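Local coordinates for protein prolyl-tRNA synthetase (Giardia lamblia ATCC 50803, PDB 3IAL) that probably charges tRNA(Pro) with L-proline at the expense of ATP, and is captured here with the prolyl-adenylate intermediate bound, at residues Y128-Y138 with F248-K259. Residues are numbered along the deposited sequence; the frame is centred on the assembly and turned at random.
Sequences YSMFSKWVRSY and FSSTFDILYANK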
ATOM      1  N   TYR B 128       7.540  -6.549 -19.053  1.00 23.11           N
ATOM      2  CA  TYR B 128       7.672  -6.365 -20.501  1.00 23.56           C
ATOM      3  C   TYR B 128       7.098  -7.557 -21.290  1.00 23.28           C
ATOM      4  O   TYR B 128       6.622  -7.377 -22.404  1.00 23.02           O
ATOM      5  CB  TYR B 128       9.117  -6.030 -20.893  1.00 23.71           C
ATOM      6  CG  TYR B 128       9.707  -4.871 -20.093  1.00 24.67           C
ATOM      7  CD1 TYR B 128       8.882  -3.908 -19.494  1.00 24.44           C
ATOM      8  CD2 TYR B 128      11.088  -4.735 -19.936  1.00 20.81           C
ATOM      9  CE1 TYR B 128       9.419  -2.859 -18.751  1.00 24.64           C
ATOM     10  CE2 TYR B 128      11.628  -3.690 -19.199  1.00 21.65           C
ATOM     11  CZ  TYR B 128      10.788  -2.755 -18.608  1.00 21.19           C
ATOM     12  OH  TYR B 128      11.300  -1.717 -17.869  1.00 21.31           O
ATOM     13  N   SER B 129       7.086  -8.750 -20.692  1.00 22.94           N
ATOM     14  CA  SER B 129       6.344  -9.877 -21.258  1.00 23.76           C
ATOM     15  C   SER B 129       4.856  -9.534 -21.359  1.00 24.49           C
ATOM     16  O   SER B 129       4.200  -9.926 -22.321  1.00 25.11           O
ATOM     17  CB  SER B 129       6.529 -11.150 -20.421  1.00 24.87           C
ATOM     18  OG  SER B 129       7.892 -11.547 -20.388  1.00 29.93           O
ATOM     19  N   MET B 130       4.324  -8.806 -20.374  1.00 23.02           N
ATOM     20  CA  MET B 130       2.931  -8.343 -20.451  1.00 24.48           C
ATOM     21  C   MET B 130       2.749  -7.127 -21.363  1.00 22.59           C
ATOM     22  O   MET B 130       1.746  -7.038 -22.054  1.00 24.34           O
ATOM     23  CB  MET B 130       2.350  -8.080 -19.060  1.00 24.29           C
ATOM     24  CG  MET B 130       2.329  -9.329 -18.166  1.00 28.36           C
ATOM     25  SD  MET B 130       1.432 -10.759 -18.845  1.00 29.48           S
ATOM     26  CE  MET B 130      -0.222 -10.051 -18.969  1.00 30.82           C
ATOM     27  N   PHE B 131       3.701  -6.196 -21.379  1.00 23.83           N
ATOM     28  CA  PHE B 131       3.651  -5.070 -22.349  1.00 23.96           C
ATOM     29  C   PHE B 131       3.509  -5.571 -23.790  1.00 23.53           C
ATOM     30  O   PHE B 131       2.837  -4.944 -24.619  1.00 21.53           O
ATOM     31  CB  PHE B 131       4.902  -4.190 -22.243  1.00 24.69           C
ATOM     32  CG  PHE B 131       4.895  -3.219 -21.077  1.00 23.30           C
ATOM     33  CD1 PHE B 131       3.985  -3.338 -20.019  1.00 21.42           C
ATOM     34  CD2 PHE B 131       5.840  -2.193 -21.027  1.00 22.35           C
ATOM     35  CE1 PHE B 131       4.004  -2.433 -18.951  1.00 24.23           C
ATOM     36  CE2 PHE B 131       5.861  -1.288 -19.960  1.00 22.70           C
ATOM     37  CZ  PHE B 131       4.934  -1.406 -18.924  1.00 20.31           C
ATOM     38  N   SER B 132       4.154  -6.696 -24.080  1.00 24.16           N
ATOM     39  CA  SER B 132       4.076  -7.342 -25.398  1.00 24.67           C
ATOM     40  C   SER B 132       2.639  -7.642 -25.811  1.00 24.07           C
ATOM     41  O   SER B 132       2.301  -7.585 -26.988  1.00 24.55           O
ATOM     42  CB  SER B 132       4.878  -8.650 -25.391  1.00 25.89           C
ATOM     43  OG  SER B 132       5.073  -9.135 -26.710  1.00 33.19           O
ATOM     44  N   LYS B 133       1.805  -7.979 -24.833  1.00 26.34           N
ATOM     45  CA  LYS B 133       0.387  -8.244 -25.065  1.00 26.02           C
ATOM     46  C   LYS B 133      -0.453  -6.963 -25.056  1.00 24.84           C
ATOM     47  O   LYS B 133      -1.363  -6.811 -25.868  1.00 23.83           O
ATOM     48  CB  LYS B 133      -0.136  -9.228 -24.015  1.00 26.88           C
ATOM     49  CG  LYS B 133       0.654 -10.541 -23.955  1.00 26.96           C
ATOM     50  CD  LYS B 133       0.107 -11.473 -22.882  1.00 28.80           C
ATOM     51  CE  LYS B 133       0.918 -12.761 -22.794  1.00 30.12           C
ATOM     52  NZ  LYS B 133       2.322 -12.466 -22.401  1.00 38.50           N
ATOM     53  N   TRP B 134      -0.140  -6.038 -24.155  1.00 23.25           N
ATOM     54  CA  TRP B 134      -0.924  -4.801 -24.017  1.00 24.83           C
ATOM     55  C   TRP B 134      -0.657  -3.758 -25.112  1.00 26.10           C
ATOM     56  O   TRP B 134      -1.494  -2.887 -25.360  1.00 25.12           O
ATOM     57  CB  TRP B 134      -0.680  -4.165 -22.650  1.00 25.24           C
ATOM     58  CG  TRP B 134      -1.012  -5.052 -21.479  1.00 26.46           C
ATOM     59  CD1 TRP B 134      -1.852  -6.129 -21.471  1.00 24.26           C
ATOM     60  CD2 TRP B 134      -0.532  -4.910 -20.137  1.00 27.29           C
ATOM     61  NE1 TRP B 134      -1.916  -6.671 -20.212  1.00 26.73           N
ATOM     62  CE2 TRP B 134      -1.116  -5.942 -19.373  1.00 25.61           C
ATOM     63  CE3 TRP B 134       0.331  -4.004 -19.503  1.00 26.04           C
ATOM     64  CZ2 TRP B 134      -0.865  -6.094 -18.013  1.00 27.55           C
ATOM     65  CZ3 TRP B 134       0.583  -4.161 -18.153  1.00 27.69           C
ATOM     66  CH2 TRP B 134      -0.008  -5.199 -17.422  1.00 27.14           C
ATOM     67  N   VAL B 135       0.507  -3.837 -25.747  1.00 26.17           N
ATOM     68  CA  VAL B 135       0.923  -2.854 -26.737  1.00 25.38           C
ATOM     69  C   VAL B 135       0.856  -3.471 -28.128  1.00 26.58           C
ATOM     70  O   VAL B 135       1.665  -4.325 -28.466  1.00 27.52           O
ATOM     71  CB  VAL B 135       2.358  -2.370 -26.475  1.00 24.91           C
ATOM     72  CG1 VAL B 135       2.799  -1.387 -27.547  1.00 23.95           C
ATOM     73  CG2 VAL B 135       2.467  -1.757 -25.078  1.00 23.36           C
ATOM     74  N   ARG B 136      -0.130  -3.044 -28.915  1.00 25.68           N
ATOM     75  CA  ARG B 136      -0.278  -3.496 -30.306  1.00 27.30           C
ATOM     76  C   ARG B 136      -0.351  -2.335 -31.304  1.00 26.83           C
ATOM     77  O   ARG B 136       0.042  -2.485 -32.462  1.00 27.52           O
ATOM     78  CB  ARG B 136      -1.510  -4.406 -30.429  1.00 28.17           C
ATOM     79  CG  ARG B 136      -1.434  -5.687 -29.562  1.00 30.46           C
ATOM     80  CD  ARG B 136      -0.302  -6.620 -30.037  1.00 35.49           C
ATOM     81  NE  ARG B 136      -0.012  -7.742 -29.138  1.00 33.90           N
ATOM     82  CZ  ARG B 136      -0.719  -8.870 -29.074  1.00 38.09           C
ATOM     83  NH1 ARG B 136      -1.790  -9.044 -29.839  1.00 42.53           N
ATOM     84  NH2 ARG B 136      -0.360  -9.838 -28.236  1.00 36.76           N
ATOM     85  N   SER B 137      -0.813  -1.177 -30.837  1.00 25.03           N
ATOM     86  CA  SER B 137      -1.006  -0.001 -31.672  1.00 25.83           C
ATOM     87  C   SER B 137      -0.408   1.243 -31.004  1.00 24.62           C
ATOM     88  O   SER B 137      -0.211   1.265 -29.786  1.00 19.13           O
ATOM     89  CB  SER B 137      -2.513   0.197 -31.899  1.00 25.81           C
ATOM     90  OG  SER B 137      -2.831   1.521 -32.298  1.00 30.10           O
ATOM     91  N   TYR B 138      -0.130   2.274 -31.807  1.00 24.16           N
ATOM     92  CA  TYR B 138       0.244   3.589 -31.283  1.00 25.30           C
ATOM     93  C   TYR B 138      -0.841   4.138 -30.358  1.00 26.84           C
ATOM     94  O   TYR B 138      -0.555   4.984 -29.507  1.00 26.68           O
ATOM     95  CB  TYR B 138       0.532   4.598 -32.405  1.00 27.09           C
ATOM     96  CG  TYR B 138      -0.690   5.025 -33.190  1.00 29.55           C
ATOM     97  CD1 TYR B 138      -1.366   6.200 -32.878  1.00 31.32           C
ATOM     98  CD2 TYR B 138      -1.180   4.242 -34.237  1.00 30.60           C
ATOM     99  CE1 TYR B 138      -2.500   6.584 -33.589  1.00 32.85           C
ATOM    100  CE2 TYR B 138      -2.309   4.621 -34.955  1.00 30.87           C
ATOM    101  CZ  TYR B 138      -2.964   5.789 -34.627  1.00 32.74           C
ATOM    102  OH  TYR B 138      -4.089   6.164 -35.332  1.00 35.82           O
ATOM    103  N   PHE B 248      14.971  -4.277 -24.648  1.00 36.33           N
ATOM    104  CA  PHE B 248      13.965  -5.153 -24.043  1.00 34.85           C
ATOM    105  C   PHE B 248      12.755  -5.363 -24.961  1.00 36.01           C
ATOM    106  O   PHE B 248      12.154  -6.442 -24.964  1.00 38.10           O
ATOM    107  CB  PHE B 248      13.502  -4.599 -22.690  1.00 34.78           C
ATOM    108  CG  PHE B 248      14.424  -4.919 -21.539  1.00 33.16           C
ATOM    109  CD1 PHE B 248      14.286  -6.103 -20.832  1.00 35.87           C
ATOM    110  CD2 PHE B 248      15.404  -4.030 -21.147  1.00 33.26           C
ATOM    111  CE1 PHE B 248      15.113  -6.400 -19.766  1.00 33.53           C
ATOM    112  CE2 PHE B 248      16.233  -4.313 -20.087  1.00 34.72           C
ATOM    113  CZ  PHE B 248      16.084  -5.494 -19.386  1.00 35.14           C
ATOM    114  N   SER B 249      12.401  -4.342 -25.741  1.00 34.78           N
ATOM    115  CA  SER B 249      11.284  -4.438 -26.677  1.00 33.08           C
ATOM    116  C   SER B 249      11.550  -5.471 -27.765  1.00 33.60           C
ATOM    117  O   SER B 249      10.637  -6.183 -28.203  1.00 31.93           O
ATOM    118  CB  SER B 249      11.006  -3.081 -27.330  1.00 32.79           C
ATOM    119  OG  SER B 249      10.699  -2.098 -26.365  1.00 31.94           O
ATOM    120  N   SER B 250      12.796  -5.538 -28.218  1.00 34.16           N
ATOM    121  CA  SER B 250      13.197  -6.569 -29.181  1.00 35.00           C
ATOM    122  C   SER B 250      13.204  -7.944 -28.525  1.00 33.62           C
ATOM    123  O   SER B 250      12.704  -8.906 -29.086  1.00 30.75           O
ATOM    124  CB  SER B 250      14.585  -6.272 -29.746  1.00 36.75           C
ATOM    125  OG  SER B 250      14.932  -7.246 -30.715  1.00 42.14           O
ATOM    126  N   THR B 251      13.767  -8.029 -27.323  1.00 36.56           N
ATOM    127  CA  THR B 251      13.876  -9.309 -26.623  1.00 36.91           C
ATOM    128  C   THR B 251      12.498  -9.864 -26.277  1.00 35.57           C
ATOM    129  O   THR B 251      12.242 -11.042 -26.474  1.00 35.75           O
ATOM    130  CB  THR B 251      14.725  -9.180 -25.342  1.00 38.69           C
ATOM    131  OG1 THR B 251      15.995  -8.606 -25.670  1.00 39.86           O
ATOM    132  CG2 THR B 251      14.938 -10.544 -24.687  1.00 39.94           C
ATOM    133  N   PHE B 252      11.602  -9.009 -25.795  1.00 34.73           N
ATOM    134  CA  PHE B 252      10.264  -9.465 -25.382  1.00 32.76           C
ATOM    135  C   PHE B 252       9.190  -9.275 -26.458  1.00 31.99           C
ATOM    136  O   PHE B 252       8.004  -9.479 -26.203  1.00 31.18           O
ATOM    137  CB  PHE B 252       9.889  -8.815 -24.039  1.00 32.41           C
ATOM    138  CG  PHE B 252      10.749  -9.292 -22.908  1.00 30.46           C
ATOM    139  CD1 PHE B 252      10.416 -10.443 -22.215  1.00 30.65           C
ATOM    140  CD2 PHE B 252      11.934  -8.648 -22.590  1.00 30.51           C
ATOM    141  CE1 PHE B 252      11.221 -10.917 -21.195  1.00 30.46           C
ATOM    142  CE2 PHE B 252      12.748  -9.124 -21.569  1.00 31.48           C
ATOM    143  CZ  PHE B 252      12.388 -10.259 -20.874  1.00 32.54           C
ATOM    144  N   ASP B 253       9.618  -8.929 -27.671  1.00 32.76           N
ATOM    145  CA  ASP B 253       8.718  -8.784 -28.817  1.00 32.86           C
ATOM    146  C   ASP B 253       7.581  -7.803 -28.541  1.00 30.40           C
ATOM    147  O   ASP B 253       6.402  -8.135 -28.706  1.00 27.14           O
ATOM    148  CB  ASP B 253       8.157 -10.149 -29.244  1.00 36.47           C
ATOM    149  CG  ASP B 253       9.219 -11.068 -29.810  1.00 43.27           C
ATOM    150  OD1 ASP B 253      10.401 -10.944 -29.413  1.00 47.53           O
ATOM    151  OD2 ASP B 253       8.859 -11.919 -30.654  1.00 51.69           O
ATOM    152  N   ILE B 254       7.951  -6.607 -28.090  1.00 27.98           N
ATOM    153  CA  ILE B 254       7.017  -5.514 -27.945  1.00 26.21           C
ATOM    154  C   ILE B 254       7.057  -4.692 -29.220  1.00 25.15           C
ATOM    155  O   ILE B 254       8.064  -4.043 -29.530  1.00 22.80           O
ATOM    156  CB  ILE B 254       7.337  -4.585 -26.754  1.00 27.65           C
ATOM    157  CG1 ILE B 254       7.507  -5.384 -25.459  1.00 29.50           C
ATOM    158  CG2 ILE B 254       6.216  -3.560 -26.607  1.00 29.60           C
ATOM    159  CD1 ILE B 254       7.846  -4.538 -24.270  1.00 27.21           C
ATOM    160  N   LEU B 255       5.952  -4.719 -29.948  1.00 24.17           N
ATOM    161  CA  LEU B 255       5.848  -4.030 -31.210  1.00 27.62           C
ATOM    162  C   LEU B 255       4.503  -3.327 -31.277  1.00 27.60           C
ATOM    163  O   LEU B 255       3.504  -3.847 -30.789  1.00 27.78           O
ATOM    164  CB  LEU B 255       5.976  -5.034 -32.365  1.00 29.34           C
ATOM    165  CG  LEU B 255       7.376  -5.576 -32.679  1.00 29.34           C
ATOM    166  CD1 LEU B 255       7.264  -6.739 -33.667  1.00 33.49           C
ATOM    167  CD2 LEU B 255       8.280  -4.477 -33.248  1.00 29.42           C
ATOM    168  N   TYR B 256       4.491  -2.135 -31.858  1.00 27.12           N
ATOM    169  CA  TYR B 256       3.252  -1.420 -32.110  1.00 27.89           C
ATOM    170  C   TYR B 256       3.202  -0.955 -33.558  1.00 27.36           C
ATOM    171  O   TYR B 256       4.231  -0.614 -34.152  1.00 27.76           O
ATOM    172  CB  TYR B 256       3.081  -0.233 -31.147  1.00 27.38           C
ATOM    173  CG  TYR B 256       3.963   0.978 -31.407  1.00 28.40           C
ATOM    174  CD1 TYR B 256       3.506   2.042 -32.188  1.00 25.27           C
ATOM    175  CD2 TYR B 256       5.230   1.087 -30.829  1.00 25.25           C
ATOM    176  CE1 TYR B 256       4.292   3.164 -32.412  1.00 24.83           C
ATOM    177  CE2 TYR B 256       6.033   2.216 -31.055  1.00 25.15           C
ATOM    178  CZ  TYR B 256       5.556   3.245 -31.853  1.00 24.92           C
ATOM    179  OH  TYR B 256       6.329   4.363 -32.087  1.00 21.11           O
ATOM    180  N   ALA B 257       1.999  -0.963 -34.120  1.00 26.65           N
ATOM    181  CA  ALA B 257       1.765  -0.402 -35.437  1.00 27.40           C
ATOM    182  C   ALA B 257       1.643   1.106 -35.289  1.00 26.05           C
ATOM    183  O   ALA B 257       0.772   1.582 -34.569  1.00 29.23           O
ATOM    184  CB  ALA B 257       0.478  -0.995 -36.058  1.00 24.90           C
ATOM    185  N   ASN B 258       2.512   1.857 -35.961  1.00 26.57           N
ATOM    186  CA  ASN B 258       2.430   3.319 -35.936  1.00 27.09           C
ATOM    187  C   ASN B 258       1.348   3.824 -36.887  1.00 28.66           C
ATOM    188  O   ASN B 258       0.605   3.019 -37.448  1.00 28.50           O
ATOM    189  CB  ASN B 258       3.808   3.961 -36.191  1.00 28.60           C
ATOM    190  CG  ASN B 258       4.328   3.768 -37.610  1.00 28.31           C
ATOM    191  OD1 ASN B 258       3.606   3.362 -38.525  1.00 26.87           O
ATOM    192  ND2 ASN B 258       5.610   4.094 -37.800  1.00 29.66           N
ATOM    193  N   LYS B 259       1.235   5.140 -37.051  1.00 32.47           N
ATOM    194  CA  LYS B 259       0.190   5.732 -37.909  1.00 35.29           C
ATOM    195  C   LYS B 259       0.325   5.340 -39.381  1.00 35.77           C
ATOM    196  O   LYS B 259      -0.678   5.237 -40.085  1.00 37.74           O
ATOM    197  CB  LYS B 259       0.186   7.260 -37.797  1.00 37.61           C
ATOM    198  CG  LYS B 259      -0.535   7.792 -36.571  1.00 42.06           C
ATOM    199  CD  LYS B 259      -0.146   9.235 -36.277  1.00 44.62           C
ATOM    200  CE  LYS B 259      -0.932   9.792 -35.097  1.00 46.66           C
ATOM    201  NZ  LYS B 259      -0.429  11.128 -34.676  1.00 48.42           N
TER
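Tyr-128 turns the CD2/CE2 edge of its ring onto one face of Phe-248, an offset edge-to-face pair with the planes at 73° and CD2 of Tyr-128 3.6 Å from CD1 of Phe-248. Tyr-128 OH is hydrogen-bonded to His-174 ND1, and the Tyr-128 side chain lies about 6 Å from the bound prolyl-adenylate. One turn on, Ser-132 swings OG away from its own N (chi1 -167°), which carries the hydroxyl within hydrogen-bonding distance of two carbonyl oxygens, 2.6 Å from O of Asp-253 and 3.0 Å from O of Phe-252. Phe-252 and Asp-253 lie in the Schellman motif that closes helix 247-251 (Ile-254 N to Ser-249 O), with Asp-253 as the C' residue. Within the class II synthetase core, this helix end thus faces Ser-132 on helix 124-134. Ile-254 then lays CD1 against CB of Phe-131 (3.6 Å), at the edge of that ring, while its CG2 branch meets CB of Val-135. Val-135 and Tyr-256 run side by side, CG1 to CB. Past the end of helix 124-134 the two segments join in a single beta bridge, Ser-137 with Ala-257: Ala-257 N donates to Arg-136 O at 3.0 Å, and Tyr-138 N to Ala-257 O. At the far end Lys-259, extended beyond CG, crosses the Tyr-138 ring at about a right angle, its CG 3.8 Å from the ring centroid in a CH-pi contact over one face.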